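PDB 5ZVE: 389aa long hypothetical nucleolar protein from Pyrococcus horikoshii, which methylates C5 of cytosine 72 in several tRNAs, using S-adenosyl-L-methionine as the methyl donor. Local coordinates for residues A303-A308 with K335-K340. Numbering follows the deposited sequence.
Sequences AFIWAA and KFMIRK. With SAH (S-adenosyl-L-homocysteine), chain C.
Two torsions set up the meeting of Ile305 with Phe336: Ile305 sends CG2 out anti to its own backbone N, and Phe336 swings its ring the same way (chi1 173°), and the two side chains slide past each other in opposite directions. CG2 of Ile305 arrives at the ring's edge, near its plane, 3.8 Å from CE2 of Phe336. Ile305 CG2 also lies 3.4 Å from Met337 CG, tighter than ordinary carbon contact, where the two side chains cross at about a right angle; SD of Met337 lies a little farther off. One branch of Ile305 is thus packed against two residues of the other helix. Next in sequence to Ile305, Trp306 meets Lys340, about one turn beyond Phe336: Trp306 CZ3 touches Lys340 CG at 3.6 Å, these side chains again crossing nearly perpendicularly. NZ of Lys340 stands 5.5 Å from the centroid of the indole six-membered ring of Trp306, at most a weak cation-pi attraction. No hydrogen bond links the segments, so the join is essentially apolar. Phe304 serves the cofactor pocket instead: its phenyl rim meets the face of the adenine, CZ coming within 3.4 Å of C6 of S-adenosyl-L-homocysteine, while Tyr300 meets the phenyl edge-to-face. An alanine at Phe304 would strip away this ring, and the adenine face would probably be left without this contact and Tyr300 without its aromatic partner. The two helix segments, whose axes approach to 10.7 Å and cross at -32°, belong to helices 291-310 and 331-339 of the Rossmann-like methyltransferase domain. Both lie against its central sheet: Ile305 rests on Tyr320 and Leu272, and Met337 on Leu318, from the parallel strands 267-273 and 316-322.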
loop_
_atom_site.group_PDB
_atom_site.type_symbol
_atom_site.label_atom_id
_atom_site.label_comp_id
_atom_site.label_asym_id
_atom_site.label_seq_id
_atom_site.Cartn_x
_atom_site.Cartn_y
_atom_site.Cartn_z
ATOM N N ALA A 303 6.588 18.943 8.968
ATOM C CA ALA A 303 7.973 19.256 8.658
ATOM C C ALA A 303 8.276 19.005 7.182
ATOM O O ALA A 303 8.918 19.831 6.530
ATOM C CB ALA A 303 8.905 18.450 9.550
ATOM N N PHE A 304 7.803 17.870 6.659
ATOM C CA PHE A 304 7.929 17.553 5.233
ATOM C C PHE A 304 7.219 18.579 4.355
ATOM O O PHE A 304 7.774 19.088 3.377
ATOM C CB PHE A 304 7.342 16.169 4.928
ATOM C CG PHE A 304 8.104 15.025 5.529
ATOM C CD1 PHE A 304 8.000 14.738 6.880
ATOM C CD2 PHE A 304 8.894 14.209 4.735
ATOM C CE1 PHE A 304 8.693 13.674 7.435
ATOM C CE2 PHE A 304 9.585 13.139 5.283
ATOM C CZ PHE A 304 9.484 12.873 6.632
ATOM N N ILE A 305 5.980 18.867 4.729
ATOM C CA ILE A 305 5.111 19.754 3.976
ATOM C C ILE A 305 5.719 21.140 3.841
ATOM O O ILE A 305 5.773 21.702 2.747
ATOM C CB ILE A 305 3.748 19.879 4.659
ATOM C CG1 ILE A 305 2.984 18.554 4.580
ATOM C CG2 ILE A 305 2.966 21.022 4.047
ATOM C CD1 ILE A 305 1.751 18.517 5.459
ATOM N N TRP A 306 6.173 21.683 4.967
ATOM C CA TRP A 306 6.818 22.988 4.993
ATOM C C TRP A 306 8.061 22.975 4.108
ATOM O O TRP A 306 8.278 23.894 3.319
ATOM C CB TRP A 306 7.169 23.380 6.439
ATOM C CG TRP A 306 7.803 24.743 6.614
ATOM C CD1 TRP A 306 8.922 25.038 7.346
ATOM C CD2 TRP A 306 7.357 25.987 6.051
ATOM N NE1 TRP A 306 9.196 26.384 7.277
ATOM C CE2 TRP A 306 8.251 26.989 6.490
ATOM C CE3 TRP A 306 6.291 26.352 5.222
ATOM C CZ2 TRP A 306 8.114 28.326 6.123
ATOM C CZ3 TRP A 306 6.156 27.685 4.858
ATOM C CH2 TRP A 306 7.064 28.656 5.312
ATOM N N ALA A 307 8.853 21.912 4.223
ATOM C CA ALA A 307 10.052 21.759 3.409
ATOM C C ALA A 307 9.702 21.714 1.919
ATOM O O ALA A 307 10.439 22.241 1.083
ATOM C CB ALA A 307 10.813 20.507 3.815
ATOM N N ALA A 308 8.572 21.089 1.593
ATOM C CA ALA A 308 8.126 20.987 0.208
ATOM C C ALA A 308 7.671 22.335 -0.327
ATOM O O ALA A 308 8.031 22.727 -1.437
ATOM C CB ALA A 308 6.999 19.976 0.089
ATOM N N LYS A 335 -5.168 22.091 5.549
ATOM C CA LYS A 335 -5.452 23.422 6.087
ATOM C C LYS A 335 -4.167 24.167 6.445
ATOM O O LYS A 335 -4.042 25.362 6.183
ATOM C CB LYS A 335 -6.360 23.331 7.315
ATOM C CG LYS A 335 -7.791 22.967 6.992
ATOM C CD LYS A 335 -8.637 22.960 8.242
ATOM C CE LYS A 335 -10.093 22.698 7.914
ATOM N NZ LYS A 335 -10.957 22.842 9.120
ATOM N N PHE A 336 -3.224 23.452 7.051
ATOM C CA PHE A 336 -1.880 23.971 7.282
ATOM C C PHE A 336 -1.266 24.527 5.989
ATOM O O PHE A 336 -0.746 25.643 5.968
ATOM C CB PHE A 336 -0.994 22.871 7.871
ATOM C CG PHE A 336 0.459 23.246 7.997
ATOM C CD1 PHE A 336 0.864 24.218 8.896
ATOM C CD2 PHE A 336 1.424 22.600 7.240
ATOM C CE1 PHE A 336 2.202 24.554 9.021
ATOM C CE2 PHE A 336 2.763 22.933 7.360
ATOM C CZ PHE A 336 3.151 23.911 8.254
ATOM N N MET A 337 -1.350 23.755 4.911
ATOM C CA MET A 337 -0.804 24.164 3.620
ATOM C C MET A 337 -1.502 25.401 3.074
ATOM O O MET A 337 -0.878 26.269 2.456
ATOM C CB MET A 337 -0.913 23.021 2.603
ATOM C CG MET A 337 -0.216 21.747 3.027
ATOM S SD MET A 337 -0.139 20.444 1.766
ATOM C CE MET A 337 -1.847 20.048 1.512
ATOM N N ILE A 338 -2.809 25.469 3.290
ATOM C CA ILE A 338 -3.595 26.595 2.829
ATOM C C ILE A 338 -3.167 27.869 3.573
ATOM O O ILE A 338 -3.168 28.955 3.002
ATOM C CB ILE A 338 -5.104 26.318 3.003
ATOM C CG1 ILE A 338 -5.509 25.122 2.131
ATOM C CG2 ILE A 338 -5.938 27.538 2.632
ATOM C CD1 ILE A 338 -6.979 24.770 2.200
ATOM N N ARG A 339 -2.777 27.728 4.839
ATOM C CA ARG A 339 -2.256 28.865 5.604
ATOM C C ARG A 339 -0.852 29.282 5.160
ATOM O O ARG A 339 -0.409 30.392 5.455
ATOM C CB ARG A 339 -2.259 28.547 7.102
ATOM C CG ARG A 339 -3.659 28.363 7.678
ATOM C CD ARG A 339 -3.679 28.368 9.211
ATOM N NE ARG A 339 -2.933 27.261 9.807
ATOM C CZ ARG A 339 -3.473 26.098 10.170
ATOM N NH1 ARG A 339 -4.768 25.882 9.992
ATOM N NH2 ARG A 339 -2.716 25.149 10.710
ATOM N N LYS A 340 -0.161 28.394 4.447
ATOM C CA LYS A 340 1.206 28.657 3.991
ATOM C C LYS A 340 1.310 29.006 2.495
ATOM O O LYS A 340 2.347 28.777 1.872
ATOM C CB LYS A 340 2.122 27.463 4.304
ATOM C CG LYS A 340 2.668 27.341 5.758
ATOM C CD LYS A 340 1.664 27.647 6.869
ATOM C CE LYS A 340 2.366 27.919 8.210
ATOM N NZ LYS A 340 2.864 29.327 8.367
HETATM N N SAH C . 6.095 6.599 -1.916
HETATM C CA SAH C . 6.594 5.243 -1.718
HETATM C CB SAH C . 6.299 4.743 -0.303
HETATM C CG SAH C . 6.449 5.772 0.820
HETATM S SD SAH C . 6.481 4.959 2.436
HETATM C C SAH C . 6.076 4.257 -2.768
HETATM O O SAH C . 5.139 4.543 -3.513
HETATM O OXT SAH C . 6.588 3.146 -2.903
HETATM C "C5'" SAH C . 7.183 6.403 3.284
HETATM C "C4'" SAH C . 8.703 6.511 3.187
HETATM O "O4'" SAH C . 9.145 7.676 3.856
HETATM C "C3'" SAH C . 9.463 5.352 3.819
HETATM O "O3'" SAH C . 10.175 4.668 2.814
HETATM C "C2'" SAH C . 10.463 5.984 4.768
HETATM O "O2'" SAH C . 11.747 5.453 4.551
HETATM C "C1'" SAH C . 10.443 7.443 4.361
HETATM N N9 SAH C . 10.782 8.382 5.452
HETATM C C8 SAH C . 10.370 8.362 6.761
HETATM N N7 SAH C . 10.919 9.422 7.402
HETATM C C5 SAH C . 11.676 10.116 6.523
HETATM C C6 SAH C . 12.450 11.265 6.643
HETATM N N6 SAH C . 12.547 11.906 7.806
HETATM N N1 SAH C . 13.120 11.745 5.538
HETATM C C2 SAH C . 13.025 11.088 4.327
HETATM N N3 SAH C . 12.258 9.947 4.215
HETATM C C4 SAH C . 11.595 9.471 5.297
#